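PDB 5WB5: putative eukaryotic translation initiation factor eIF-4E from Leishmania major, which probably binds the 7-methylguanosine cap of messenger RNA, including the cap 4 form, and takes part in initiating translation. Local coordinates for residues 23-27 and 145-149; 162-168 and 179-184; 96-102 and 209-215; 66-70 and 129-135. All blocks are in the same frame, centred on the assembly; numbering follows the deposited sequence.

Contact 1 of 4, residues 23-27 and 145-149; sequences LQRAW and TVGEY
Leu23 meets Val146 through one methyl, its CD2 lying 4.1 Å from Val146 CB, so the start of the segment rests on the last turn of helix 133-147. At Gln24 it is the base of the side chain that touches: CB packs 3.7 Å from Glu148 CG, while the amide end leads away, and its OE1 accepts a hydrogen bond from the backbone of another protein chain. The chain turns a corner here, and Arg25 follows with the main polar interaction of the contact. Its guanidinium grips Glu148 side-on, two nitrogens converging on one oxygen: NE donates to OE2 at 2.9 Å with an N-H...O angle of 157°, and NH2 reaches the same Glu148 OE2 at 3.2 Å. Both arrive on the syn side of the carboxylate, whose plane is turned 49° from that of the guanidinium. Meanwhile Arg25 NH1 bonds to Gln81 OE1 and Val164 O, which helps fix the group's rotation. Glu148 OE1 forms a salt bridge with a basic side chain of the other protein. Trp27 then turns its six-membered ring to Thr145, whose CG2 stands over the face in a CH-pi contact 3.6 Å from the ring centroid; this methyl is placed anti to the Thr145 backbone N (chi1 of OG1 -55°). Glu148 OE2 lies at the edge of the same indole. The helix ends in a Schellman motif with Glu148 at positive phi, and Gly147 makes backbone bonds to the partner chain, consistent with the dorsal surface on which eIF4E proteins receive their binding partners.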
loop_
_atom_site.group_PDB
_atom_site.type_symbol
_atom_site.label_atom_id
_atom_site.label_comp_id
_atom_site.label_asym_id
_atom_site.label_seq_id
_atom_site.Cartn_x
_atom_site.Cartn_y
_atom_site.Cartn_z
ATOM N N LEU A 23 13.731 8.300 1.356
ATOM C CA LEU A 23 13.041 7.754 0.198
ATOM C C LEU A 23 13.024 8.770 -0.938
ATOM O O LEU A 23 13.220 9.970 -0.738
ATOM C CB LEU A 23 11.607 7.367 0.558
ATOM C CG LEU A 23 11.424 6.290 1.625
ATOM C CD1 LEU A 23 9.959 6.172 1.990
ATOM C CD2 LEU A 23 11.954 4.958 1.137
ATOM N N GLN A 24 12.779 8.268 -2.149
ATOM C CA GLN A 24 12.607 9.167 -3.283
ATOM C C GLN A 24 11.365 10.028 -3.118
ATOM O O GLN A 24 11.321 11.157 -3.619
ATOM C CB GLN A 24 12.531 8.366 -4.584
ATOM C CG GLN A 24 12.399 9.219 -5.837
ATOM C CD GLN A 24 13.554 10.184 -6.015
ATOM O OE1 GLN A 24 14.719 9.810 -5.875
ATOM N NE2 GLN A 24 13.237 11.436 -6.322
ATOM N N ARG A 25 10.354 9.520 -2.416
ATOM C CA ARG A 25 9.098 10.232 -2.245
ATOM C C ARG A 25 8.502 9.872 -0.893
ATOM O O ARG A 25 8.726 8.777 -0.372
ATOM C CB ARG A 25 8.100 9.889 -3.361
ATOM C CG ARG A 25 8.585 10.222 -4.762
ATOM C CD ARG A 25 7.547 9.862 -5.813
ATOM N NE ARG A 25 7.467 8.424 -6.053
ATOM C CZ ARG A 25 6.562 7.846 -6.838
ATOM N NH1 ARG A 25 5.651 8.580 -7.462
ATOM N NH2 ARG A 25 6.567 6.531 -7.000
ATOM N N ALA A 26 7.741 10.807 -0.329
ATOM C CA ALA A 26 6.955 10.512 0.855
ATOM C C ALA A 26 5.706 9.732 0.458
ATOM O O ALA A 26 5.241 9.797 -0.683
ATOM C CB ALA A 26 6.569 11.799 1.583
ATOM N N TRP A 27 5.164 8.974 1.413
ATOM C CA TRP A 27 4.000 8.139 1.135
ATOM C C TRP A 27 3.062 8.152 2.329
ATOM O O TRP A 27 3.506 7.997 3.468
ATOM C CB TRP A 27 4.413 6.699 0.814
ATOM C CG TRP A 27 5.252 6.583 -0.413
ATOM C CD1 TRP A 27 6.602 6.734 -0.496
ATOM C CD2 TRP A 27 4.799 6.295 -1.739
ATOM N NE1 TRP A 27 7.021 6.559 -1.789
ATOM C CE2 TRP A 27 5.932 6.286 -2.575
ATOM C CE3 TRP A 27 3.544 6.043 -2.301
ATOM C CZ2 TRP A 27 5.852 6.034 -3.942
ATOM C CZ3 TRP A 27 3.465 5.794 -3.662
ATOM C CH2 TRP A 27 4.614 5.791 -4.467
ATOM N N THR A 145 7.084 -0.416 -3.846
ATOM C CA THR A 145 6.601 0.948 -4.009
ATOM C C THR A 145 7.596 1.940 -3.420
ATOM O O THR A 145 8.086 2.839 -4.115
ATOM C CB THR A 145 5.227 1.103 -3.353
ATOM O OG1 THR A 145 4.332 0.114 -3.877
ATOM C CG2 THR A 145 4.650 2.493 -3.620
ATOM N N VAL A 146 7.923 1.777 -2.136
ATOM C CA VAL A 146 8.788 2.754 -1.476
ATOM C C VAL A 146 10.192 2.715 -2.068
ATOM O O VAL A 146 10.849 3.754 -2.203
ATOM C CB VAL A 146 8.811 2.536 0.048
ATOM C CG1 VAL A 146 7.442 2.811 0.639
ATOM C CG2 VAL A 146 9.291 1.134 0.399
ATOM N N GLY A 147 10.673 1.527 -2.436
ATOM C CA GLY A 147 11.986 1.369 -3.020
ATOM C C GLY A 147 12.099 1.779 -4.465
ATOM O O GLY A 147 13.200 1.762 -5.019
ATOM N N GLU A 148 10.986 2.136 -5.105
ATOM C CA GLU A 148 10.968 2.675 -6.462
ATOM C C GLU A 148 11.401 1.660 -7.512
ATOM O O GLU A 148 11.815 2.049 -8.608
ATOM C CB GLU A 148 11.841 3.932 -6.574
ATOM C CG GLU A 148 11.362 5.097 -5.728
ATOM C CD GLU A 148 10.044 5.664 -6.209
ATOM O OE1 GLU A 148 9.655 5.376 -7.363
ATOM O OE2 GLU A 148 9.397 6.394 -5.429
ATOM N N TYR A 149 11.325 0.363 -7.212
ATOM C CA TYR A 149 11.543 -0.665 -8.222
ATOM C C TYR A 149 10.241 -1.322 -8.658
ATOM O O TYR A 149 10.253 -2.462 -9.138
ATOM C CB TYR A 149 12.546 -1.716 -7.736
ATOM C CG TYR A 149 12.247 -2.383 -6.412
ATOM C CD1 TYR A 149 12.616 -1.781 -5.216
ATOM C CD2 TYR A 149 11.646 -3.636 -6.356
ATOM C CE1 TYR A 149 12.371 -2.390 -4.002
ATOM C CE2 TYR A 149 11.399 -4.257 -5.139
ATOM C CZ TYR A 149 11.768 -3.629 -3.964
ATOM O OH TYR A 149 11.525 -4.224 -2.744
#

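Contact 2 of 4, residues 162-168 and 179-184; sequences PFVTGIV and AVWVSD
Trp181 O is gripped by two consecutive amides of the facing strand, Thr165 N at 2.9 Å and Gly166 N at 3.0 Å from it, both in the carbonyl plane. This is a classic beta bulge, and it shifts the antiparallel register by one residue between Val164 and Gly166. The Thr165 hydroxyl lies close too, with OG1 2.7 Å from Trp181 O, but Asn93 OD1 is a second acceptor for its proton. Beyond the bulge, regular pairing resumes: Trp181 N donates to Gly166 O, and Val168 N to Ala179 O at 2.9 Å. Before it, Ser183 OG donates to Pro162 O at 3.2 Å on a carbonyl lone pair. Side chains fill both faces. Val182 CG1 lies over the Phe163 ring, 3.9 Å from its centroid, with CG of Phe163 anti to its backbone N (chi1 174°) so that the ring runs beside the valine. On the other face, Val168 CG2 covers the five-membered ring of Trp181. Further out, helix 188-200 covers Phe163, Val180 and Val182, while Ile167 packs against helix 133-147. Because Trp181 O accepts both amides, the extra residue of the bulge leaves neither Thr165 N nor Gly166 N without an acceptor in this largely buried contact.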
loop_
_atom_site.group_PDB
_atom_site.type_symbol
_atom_site.label_atom_id
_atom_site.label_comp_id
_atom_site.label_asym_id
_atom_site.label_seq_id
_atom_site.Cartn_x
_atom_site.Cartn_y
_atom_site.Cartn_z
ATOM N N PRO A 162 6.539 11.003 -12.273
ATOM C CA PRO A 162 6.343 9.622 -11.827
ATOM C C PRO A 162 5.184 8.951 -12.545
ATOM O O PRO A 162 4.234 9.599 -12.991
ATOM C CB PRO A 162 6.046 9.777 -10.332
ATOM C CG PRO A 162 5.380 11.099 -10.234
ATOM C CD PRO A 162 5.987 11.972 -11.308
ATOM N N PHE A 163 5.279 7.627 -12.649
ATOM C CA PHE A 163 4.255 6.816 -13.296
ATOM C C PHE A 163 3.327 6.133 -12.304
ATOM O O PHE A 163 2.124 6.037 -12.555
ATOM C CB PHE A 163 4.910 5.759 -14.191
ATOM C CG PHE A 163 3.939 4.777 -14.780
ATOM C CD1 PHE A 163 2.980 5.189 -15.690
ATOM C CD2 PHE A 163 3.991 3.438 -14.433
ATOM C CE1 PHE A 163 2.087 4.286 -16.236
ATOM C CE2 PHE A 163 3.102 2.530 -14.977
ATOM C CZ PHE A 163 2.149 2.954 -15.879
ATOM N N VAL A 164 3.859 5.658 -11.184
ATOM C CA VAL A 164 3.056 5.024 -10.146
ATOM C C VAL A 164 2.687 6.075 -9.110
ATOM O O VAL A 164 3.561 6.771 -8.577
ATOM C CB VAL A 164 3.820 3.854 -9.504
ATOM C CG1 VAL A 164 3.042 3.271 -8.330
ATOM C CG2 VAL A 164 4.098 2.781 -10.543
ATOM N N THR A 165 1.390 6.199 -8.827
ATOM C CA THR A 165 0.908 7.154 -7.838
ATOM C C THR A 165 0.526 6.503 -6.519
ATOM O O THR A 165 0.603 7.161 -5.472
ATOM C CB THR A 165 -0.305 7.920 -8.377
ATOM O OG1 THR A 165 -1.377 7.005 -8.637
ATOM C CG2 THR A 165 0.053 8.661 -9.657
ATOM N N GLY A 166 0.105 5.244 -6.536
ATOM C CA GLY A 166 -0.222 4.593 -5.280
ATOM C C GLY A 166 -0.616 3.147 -5.477
ATOM O O GLY A 166 -0.543 2.604 -6.579
ATOM N N ILE A 167 -1.035 2.527 -4.371
ATOM C CA ILE A 167 -1.510 1.149 -4.363
ATOM C C ILE A 167 -2.642 1.028 -3.353
ATOM O O ILE A 167 -2.778 1.835 -2.430
ATOM C CB ILE A 167 -0.399 0.124 -4.028
ATOM C CG1 ILE A 167 0.221 0.427 -2.664
ATOM C CG2 ILE A 167 0.665 0.118 -5.115
ATOM C CD1 ILE A 167 1.169 -0.647 -2.176
ATOM N N VAL A 168 -3.453 -0.008 -3.536
ATOM C CA VAL A 168 -4.637 -0.237 -2.714
ATOM C C VAL A 168 -4.799 -1.736 -2.512
ATOM O O VAL A 168 -4.814 -2.504 -3.478
ATOM C CB VAL A 168 -5.914 0.357 -3.349
ATOM C CG1 VAL A 168 -7.126 0.130 -2.446
ATOM C CG2 VAL A 168 -5.745 1.843 -3.639
ATOM N N ALA A 179 -4.241 -3.507 -6.115
ATOM C CA ALA A 179 -4.352 -2.553 -7.208
ATOM C C ALA A 179 -3.175 -1.593 -7.158
ATOM O O ALA A 179 -2.799 -1.122 -6.084
ATOM C CB ALA A 179 -5.673 -1.772 -7.138
ATOM N N VAL A 180 -2.601 -1.314 -8.322
ATOM C CA VAL A 180 -1.538 -0.331 -8.482
ATOM C C VAL A 180 -2.105 0.798 -9.329
ATOM O O VAL A 180 -2.396 0.608 -10.517
ATOM C CB VAL A 180 -0.289 -0.943 -9.132
ATOM C CG1 VAL A 180 0.823 0.096 -9.255
ATOM C CG2 VAL A 180 0.187 -2.144 -8.336
ATOM N N TRP A 181 -2.294 1.963 -8.712
ATOM C CA TRP A 181 -2.828 3.136 -9.389
ATOM C C TRP A 181 -1.679 3.916 -10.014
ATOM O O TRP A 181 -0.790 4.406 -9.298
ATOM C CB TRP A 181 -3.602 4.030 -8.420
ATOM C CG TRP A 181 -4.899 3.461 -7.939
ATOM C CD1 TRP A 181 -5.189 2.146 -7.710
ATOM C CD2 TRP A 181 -6.090 4.194 -7.629
ATOM N NE1 TRP A 181 -6.486 2.016 -7.273
ATOM C CE2 TRP A 181 -7.061 3.258 -7.216
ATOM C CE3 TRP A 181 -6.429 5.550 -7.659
ATOM C CZ2 TRP A 181 -8.347 3.634 -6.835
ATOM C CZ3 TRP A 181 -7.707 5.922 -7.282
ATOM C CH2 TRP A 181 -8.650 4.968 -6.874
ATOM N N VAL A 182 -1.719 4.039 -11.342
ATOM C CA VAL A 182 -0.727 4.782 -12.113
ATOM C C VAL A 182 -1.311 6.136 -12.499
ATOM O O VAL A 182 -2.405 6.503 -12.053
ATOM C CB VAL A 182 -0.290 3.991 -13.362
ATOM C CG1 VAL A 182 0.264 2.635 -12.961
ATOM C CG2 VAL A 182 -1.453 3.823 -14.334
ATOM N N SER A 183 -0.594 6.881 -13.343
ATOM C CA SER A 183 -0.991 8.227 -13.732
ATOM C C SER A 183 -1.297 8.378 -15.214
ATOM O O SER A 183 -2.126 9.218 -15.570
ATOM C CB SER A 183 0.108 9.236 -13.360
ATOM O OG SER A 183 1.307 8.968 -14.063
ATOM N N ASP A 184 -0.657 7.598 -16.082
ATOM C CA ASP A 184 -0.839 7.704 -17.528
ATOM C C ASP A 184 -1.390 6.378 -18.040
ATOM O O ASP A 184 -0.663 5.381 -18.106
ATOM C CB ASP A 184 0.478 8.057 -18.219
ATOM C CG ASP A 184 0.318 8.268 -19.715
ATOM O OD1 ASP A 184 -0.338 9.252 -20.117
ATOM O OD2 ASP A 184 0.854 7.450 -20.491
#

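Contact 3 of 4, residues 96-102 and 209-215; sequences GGKLWVN and SMVFTKH
Trp100 is bound to the facing strand by both its backbone and its indole. Trp100 N donates to Val211 O at 2.9 Å, nearly straight at 174°, and its carbonyl takes the amide of Val211 in return. The indole N-H is used as well: NE1 donates to Thr213 OG1 at 3.2 Å, the hydroxyl lying near the ring plane, at the edge. The torsion that puts CG between the backbone N and the carbonyl carbon (chi1 55°) lays the ring over Val211 of the facing strand, whose CB lies against one face, 3.6 Å from Trp100 CZ2. Lys98 pairs with Thr213 through reciprocal bonds, Lys98 N to Thr213 O and Thr213 N to Lys98 O, each 2.9 Å. At the C-terminal end His215 N reaches Gly96 O at 3.3 Å, and the imidazole lies flat over Gly97, whose CA sits 3.5 Å from the ring centroid; ND1 is bonded to Asn93 O. The other end is held more loosely, by a weak bond from Asn102 N to Ser209 O. Gly97, Leu99 and Val101 make their backbone hydrogen bonds with Val182, Val180 and Leu178, so strand 97-104 joins strand 210-214, outermost in this chain's sheet, to strand 175-182. Leu99, Met210 and Phe212 lie against helix 188-200, while on the other face Arg177 makes a cation-pi contact with Trp100 and Trp181 meets the ring of His215.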
loop_
_atom_site.group_PDB
_atom_site.type_symbol
_atom_site.label_atom_id
_atom_site.label_comp_id
_atom_site.label_asym_id
_atom_site.label_seq_id
_atom_site.Cartn_x
_atom_site.Cartn_y
_atom_site.Cartn_z
ATOM N N GLY A 96 -4.840 8.650 -15.475
ATOM C CA GLY A 96 -4.359 7.295 -15.335
ATOM C C GLY A 96 -5.464 6.320 -14.984
ATOM O O GLY A 96 -6.659 6.604 -15.081
ATOM N N GLY A 97 -5.035 5.135 -14.565
ATOM C CA GLY A 97 -5.943 4.087 -14.155
ATOM C C GLY A 97 -5.335 3.213 -13.079
ATOM O O GLY A 97 -4.431 3.643 -12.353
ATOM N N LYS A 98 -5.823 1.980 -12.969
ATOM C CA LYS A 98 -5.316 1.039 -11.982
ATOM C C LYS A 98 -5.205 -0.352 -12.587
ATOM O O LYS A 98 -6.103 -0.805 -13.303
ATOM C CB LYS A 98 -6.210 0.995 -10.733
ATOM C CG LYS A 98 -7.642 0.544 -10.976
ATOM C CD LYS A 98 -8.423 0.518 -9.668
ATOM C CE LYS A 98 -9.884 0.155 -9.883
ATOM N NZ LYS A 98 -10.611 1.219 -10.626
ATOM N N LEU A 99 -4.086 -1.014 -12.295
ATOM C CA LEU A 99 -3.871 -2.413 -12.646
ATOM C C LEU A 99 -4.075 -3.251 -11.390
ATOM O O LEU A 99 -3.330 -3.100 -10.419
ATOM C CB LEU A 99 -2.465 -2.625 -13.209
ATOM C CG LEU A 99 -2.033 -4.062 -13.531
ATOM C CD1 LEU A 99 -2.637 -4.541 -14.847
ATOM C CD2 LEU A 99 -0.522 -4.161 -13.569
ATOM N N TRP A 100 -5.077 -4.128 -11.404
ATOM C CA TRP A 100 -5.461 -4.856 -10.206
ATOM C C TRP A 100 -5.553 -6.350 -10.481
ATOM O O TRP A 100 -5.613 -6.802 -11.629
ATOM C CB TRP A 100 -6.795 -4.340 -9.639
ATOM C CG TRP A 100 -7.943 -4.351 -10.604
ATOM C CD1 TRP A 100 -8.284 -3.365 -11.485
ATOM C CD2 TRP A 100 -8.916 -5.390 -10.769
ATOM N NE1 TRP A 100 -9.405 -3.729 -12.193
ATOM C CE2 TRP A 100 -9.813 -4.968 -11.770
ATOM C CE3 TRP A 100 -9.114 -6.637 -10.168
ATOM C CZ2 TRP A 100 -10.888 -5.750 -12.188
ATOM C CZ3 TRP A 100 -10.183 -7.412 -10.585
ATOM C CH2 TRP A 100 -11.055 -6.966 -11.583
ATOM N N VAL A 101 -5.540 -7.107 -9.385
ATOM C CA VAL A 101 -5.609 -8.561 -9.401
ATOM C C VAL A 101 -6.432 -9.025 -8.206
ATOM O O VAL A 101 -6.467 -8.370 -7.159
ATOM C CB VAL A 101 -4.207 -9.211 -9.361
ATOM C CG1 VAL A 101 -3.384 -8.795 -10.571
ATOM C CG2 VAL A 101 -3.479 -8.841 -8.075
ATOM N N ASN A 102 -7.086 -10.176 -8.365
ATOM C CA ASN A 102 -7.908 -10.782 -7.320
ATOM C C ASN A 102 -7.153 -11.980 -6.752
ATOM O O ASN A 102 -7.069 -13.031 -7.392
ATOM C CB ASN A 102 -9.272 -11.206 -7.861
ATOM C CG ASN A 102 -10.095 -10.037 -8.363
ATOM O OD1 ASN A 102 -9.821 -8.884 -8.033
ATOM N ND2 ASN A 102 -11.115 -10.330 -9.160
ATOM N N SER A 209 -6.877 -13.219 -11.247
ATOM C CA SER A 209 -7.336 -12.219 -12.198
ATOM C C SER A 209 -6.282 -11.129 -12.320
ATOM O O SER A 209 -5.559 -10.835 -11.365
ATOM C CB SER A 209 -8.681 -11.614 -11.770
ATOM O OG SER A 209 -9.013 -10.480 -12.553
ATOM N N MET A 210 -6.191 -10.547 -13.514
ATOM C CA MET A 210 -5.350 -9.376 -13.742
ATOM C C MET A 210 -6.034 -8.501 -14.778
ATOM O O MET A 210 -6.323 -8.959 -15.887
ATOM C CB MET A 210 -3.946 -9.772 -14.208
ATOM C CG MET A 210 -3.042 -8.578 -14.499
ATOM S SD MET A 210 -1.290 -9.000 -14.565
ATOM C CE MET A 210 -0.900 -9.120 -12.822
ATOM N N VAL A 211 -6.291 -7.249 -14.413
ATOM C CA VAL A 211 -7.107 -6.355 -15.226
ATOM C C VAL A 211 -6.581 -4.938 -15.065
ATOM O O VAL A 211 -6.365 -4.474 -13.944
ATOM C CB VAL A 211 -8.594 -6.424 -14.816
ATOM C CG1 VAL A 211 -9.434 -5.455 -15.640
ATOM C CG2 VAL A 211 -9.131 -7.846 -14.944
ATOM N N PHE A 212 -6.381 -4.247 -16.183
ATOM C CA PHE A 212 -6.130 -2.814 -16.165
ATOM C C PHE A 212 -7.428 -2.075 -16.459
ATOM O O PHE A 212 -8.236 -2.523 -17.278
ATOM C CB PHE A 212 -5.065 -2.411 -17.185
ATOM C CG PHE A 212 -4.698 -0.954 -17.117
ATOM C CD1 PHE A 212 -3.862 -0.484 -16.116
ATOM C CD2 PHE A 212 -5.197 -0.053 -18.042
ATOM C CE1 PHE A 212 -3.525 0.854 -16.043
ATOM C CE2 PHE A 212 -4.862 1.290 -17.975
ATOM C CZ PHE A 212 -4.024 1.743 -16.973
ATOM N N THR A 213 -7.622 -0.941 -15.790
ATOM C CA THR A 213 -8.855 -0.175 -15.924
ATOM C C THR A 213 -8.525 1.308 -15.886
ATOM O O THR A 213 -7.983 1.796 -14.891
ATOM C CB THR A 213 -9.842 -0.529 -14.808
ATOM O OG1 THR A 213 -10.063 -1.945 -14.793
ATOM C CG2 THR A 213 -11.167 0.187 -15.018
ATOM N N LYS A 214 -8.847 2.015 -16.967
ATOM C CA LYS A 214 -8.729 3.465 -16.973
ATOM C C LYS A 214 -9.864 4.078 -16.164
ATOM O O LYS A 214 -10.995 3.584 -16.174
ATOM C CB LYS A 214 -8.754 4.002 -18.406
ATOM C CG LYS A 214 -8.613 5.516 -18.503
ATOM C CD LYS A 214 -8.604 5.984 -19.951
ATOM C CE LYS A 214 -8.481 7.497 -20.043
ATOM N NZ LYS A 214 -8.523 7.979 -21.453
ATOM N N HIS A 215 -9.557 5.156 -15.456
ATOM C CA HIS A 215 -10.542 5.797 -14.598
ATOM C C HIS A 215 -11.487 6.670 -15.412
ATOM O O HIS A 215 -12.702 6.471 -15.386
ATOM C CB HIS A 215 -9.848 6.629 -13.520
ATOM C CG HIS A 215 -8.974 5.825 -12.607
ATOM N ND1 HIS A 215 -7.879 6.359 -11.961
ATOM C CD2 HIS A 215 -9.042 4.528 -12.223
ATOM C CE1 HIS A 215 -7.308 5.425 -11.224
ATOM N NE2 HIS A 215 -7.994 4.304 -11.364
#

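Contact 4 of 4, residues 66-70 and 129-135; sequences KPLHA and EAKTDLD
His69, Asp135 and Leu68 bury the most surface in this contact, and Asp135 brings the other two together. Its carboxylate reaches across to the turn made by the loop: OD1 accepts from Leu68 N at 2.7 Å, met on the syn side, and takes a second, weak bond from His69 N at 3.4 Å. One oxygen thus faces two successive amides of the loop, the second only weakly bound. Asp135 is itself placed by the start of its helix. Thr132 occupies the N-cap position, and its OG1 accepts from Asp135 N at 3.2 Å in an almost straight bond of 169°; the same hydroxyl makes a weak bond to Asp135 OD2. The Thr132 torsion sets OG1 between the backbone N and the carbonyl carbon (chi1 64°) and thereby directs the methyl, anti to the carbonyl carbon, at His69, so that Thr132 CG2 packs 3.9 Å from His69 CB. The imidazole of His69 extends past this methyl to Glu129, whose OE2 stands at the ring edge, 3.0 Å from NE2, with carboxylate and ring planes 41° apart. This end of the contact lies at the surface. Leu68 turns inward and crosses Leu134 at about a right angle, its CD1 3.8 Å from Leu134 CG. The loop between helix 55-64 and strand 75-81 is thereby joined to the first turn of helix 133-147. Leu68 also packs on Trp138 of that helix and on Met169 of strand 164-171, and its carbonyl accepts from Lys171 NZ.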
loop_
_atom_site.group_PDB
_atom_site.type_symbol
_atom_site.label_atom_id
_atom_site.label_comp_id
_atom_site.label_asym_id
_atom_site.label_seq_id
_atom_site.Cartn_x
_atom_site.Cartn_y
_atom_site.Cartn_z
ATOM N N LYS A 66 -2.014 -3.560 10.696
ATOM C CA LYS A 66 -2.628 -4.846 10.988
ATOM C C LYS A 66 -2.472 -5.779 9.789
ATOM O O LYS A 66 -2.625 -5.345 8.642
ATOM C CB LYS A 66 -4.108 -4.675 11.318
ATOM C CG LYS A 66 -4.384 -3.801 12.544
ATOM C CD LYS A 66 -4.030 -4.511 13.842
ATOM C CE LYS A 66 -4.178 -3.585 15.045
ATOM N NZ LYS A 66 -5.538 -2.990 15.144
ATOM N N PRO A 67 -2.148 -7.053 10.000
ATOM C CA PRO A 67 -2.046 -7.974 8.865
ATOM C C PRO A 67 -3.399 -8.203 8.215
ATOM O O PRO A 67 -4.450 -8.112 8.853
ATOM C CB PRO A 67 -1.503 -9.261 9.496
ATOM C CG PRO A 67 -1.891 -9.181 10.918
ATOM C CD PRO A 67 -1.852 -7.723 11.277
ATOM N N LEU A 68 -3.357 -8.504 6.917
ATOM C CA LEU A 68 -4.587 -8.746 6.175
ATOM C C LEU A 68 -5.275 -10.021 6.641
ATOM O O LEU A 68 -6.506 -10.108 6.601
ATOM C CB LEU A 68 -4.284 -8.818 4.681
ATOM C CG LEU A 68 -3.439 -7.665 4.134
ATOM C CD1 LEU A 68 -3.045 -7.940 2.698
ATOM C CD2 LEU A 68 -4.185 -6.346 4.241
ATOM N N HIS A 69 -4.503 -11.013 7.091
ATOM C CA HIS A 69 -5.095 -12.249 7.590
ATOM C C HIS A 69 -6.038 -11.987 8.754
ATOM O O HIS A 69 -7.011 -12.726 8.942
ATOM C CB HIS A 69 -3.991 -13.220 8.012
ATOM C CG HIS A 69 -4.493 -14.434 8.728
ATOM N ND1 HIS A 69 -5.674 -15.062 8.392
ATOM C CD2 HIS A 69 -3.972 -15.138 9.759
ATOM C CE1 HIS A 69 -5.859 -16.100 9.188
ATOM N NE2 HIS A 69 -4.841 -16.169 10.026
ATOM N N ALA A 70 -5.771 -10.948 9.541
ATOM C CA ALA A 70 -6.604 -10.590 10.680
ATOM C C ALA A 70 -7.450 -9.352 10.436
ATOM O O ALA A 70 -8.192 -8.939 11.333
ATOM C CB ALA A 70 -5.728 -10.374 11.920
ATOM N N GLU A 129 1.597 -17.370 14.447
ATOM C CA GLU A 129 1.600 -18.143 13.216
ATOM C C GLU A 129 2.477 -17.446 12.185
ATOM O O GLU A 129 2.843 -16.276 12.330
ATOM C CB GLU A 129 0.174 -18.324 12.679
ATOM C CG GLU A 129 -0.559 -17.015 12.415
ATOM C CD GLU A 129 -2.066 -17.181 12.404
ATOM O OE1 GLU A 129 -2.544 -18.316 12.611
ATOM O OE2 GLU A 129 -2.772 -16.173 12.195
ATOM N N ALA A 130 2.816 -18.184 11.133
ATOM C CA ALA A 130 3.645 -17.647 10.065
ATOM C C ALA A 130 2.822 -16.735 9.166
ATOM O O ALA A 130 1.637 -16.982 8.924
ATOM C CB ALA A 130 4.257 -18.780 9.243
ATOM N N LYS A 131 3.461 -15.674 8.673
ATOM C CA LYS A 131 2.789 -14.751 7.771
ATOM C C LYS A 131 2.188 -15.507 6.595
ATOM O O LYS A 131 2.800 -16.425 6.046
ATOM C CB LYS A 131 3.768 -13.691 7.262
ATOM C CG LYS A 131 4.111 -12.610 8.270
ATOM C CD LYS A 131 4.920 -11.489 7.625
ATOM C CE LYS A 131 5.249 -10.384 8.613
ATOM N NZ LYS A 131 6.023 -10.878 9.785
ATOM N N THR A 132 0.974 -15.124 6.220
ATOM C CA THR A 132 0.336 -15.728 5.065
ATOM C C THR A 132 0.969 -15.202 3.780
ATOM O O THR A 132 1.594 -14.139 3.752
ATOM C CB THR A 132 -1.164 -15.436 5.067
ATOM O OG1 THR A 132 -1.377 -14.024 4.940
ATOM C CG2 THR A 132 -1.802 -15.929 6.360
ATOM N N ASP A 133 0.810 -15.975 2.704
ATOM C CA ASP A 133 1.299 -15.531 1.403
ATOM C C ASP A 133 0.672 -14.203 1.001
ATOM O O ASP A 133 1.314 -13.394 0.322
ATOM C CB ASP A 133 1.015 -16.597 0.346
ATOM C CG ASP A 133 1.856 -17.846 0.536
ATOM O OD1 ASP A 133 3.036 -17.721 0.931
ATOM O OD2 ASP A 133 1.337 -18.956 0.293
ATOM N N LEU A 134 -0.570 -13.953 1.416
ATOM C CA LEU A 134 -1.208 -12.673 1.120
ATOM C C LEU A 134 -0.479 -11.525 1.814
ATOM O O LEU A 134 -0.185 -10.494 1.194
ATOM C CB LEU A 134 -2.677 -12.716 1.543
ATOM C CG LEU A 134 -3.499 -11.450 1.303
ATOM C CD1 LEU A 134 -3.608 -11.154 -0.178
ATOM C CD2 LEU A 134 -4.872 -11.598 1.928
ATOM N N ASP A 135 -0.193 -11.676 3.109
ATOM C CA ASP A 135 0.569 -10.650 3.809
ATOM C C ASP A 135 1.944 -10.473 3.179
ATOM O O ASP A 135 2.430 -9.344 3.039
ATOM C CB ASP A 135 0.703 -11.007 5.289
ATOM C CG ASP A 135 -0.626 -11.004 6.017
ATOM O OD1 ASP A 135 -1.454 -10.100 5.763
ATOM O OD2 ASP A 135 -0.839 -11.911 6.851
#

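From the N terminus, residues 23-27 open the loop of contact 1, which closes at 145-149. Contact 4 is nested inside it, joining 66-70 to 129-135 at the far end of the same helix, 133-147. Contact 3 starts at 96-102, within both loops, and closes at the last modelled residues, 209-215, so it crosses contacts 1 and 4. The hairpin of contact 2 comes after contact 1 in series and is nested inside contact 3. Strand 175-182 meets strand 97-104 through backbone bonds, linking contacts 2 and 3 in one sheet, while the Arg25 side chain joins contact 1 to contact 2. Contacts 1 and 4 tie helix 133-147 at both ends.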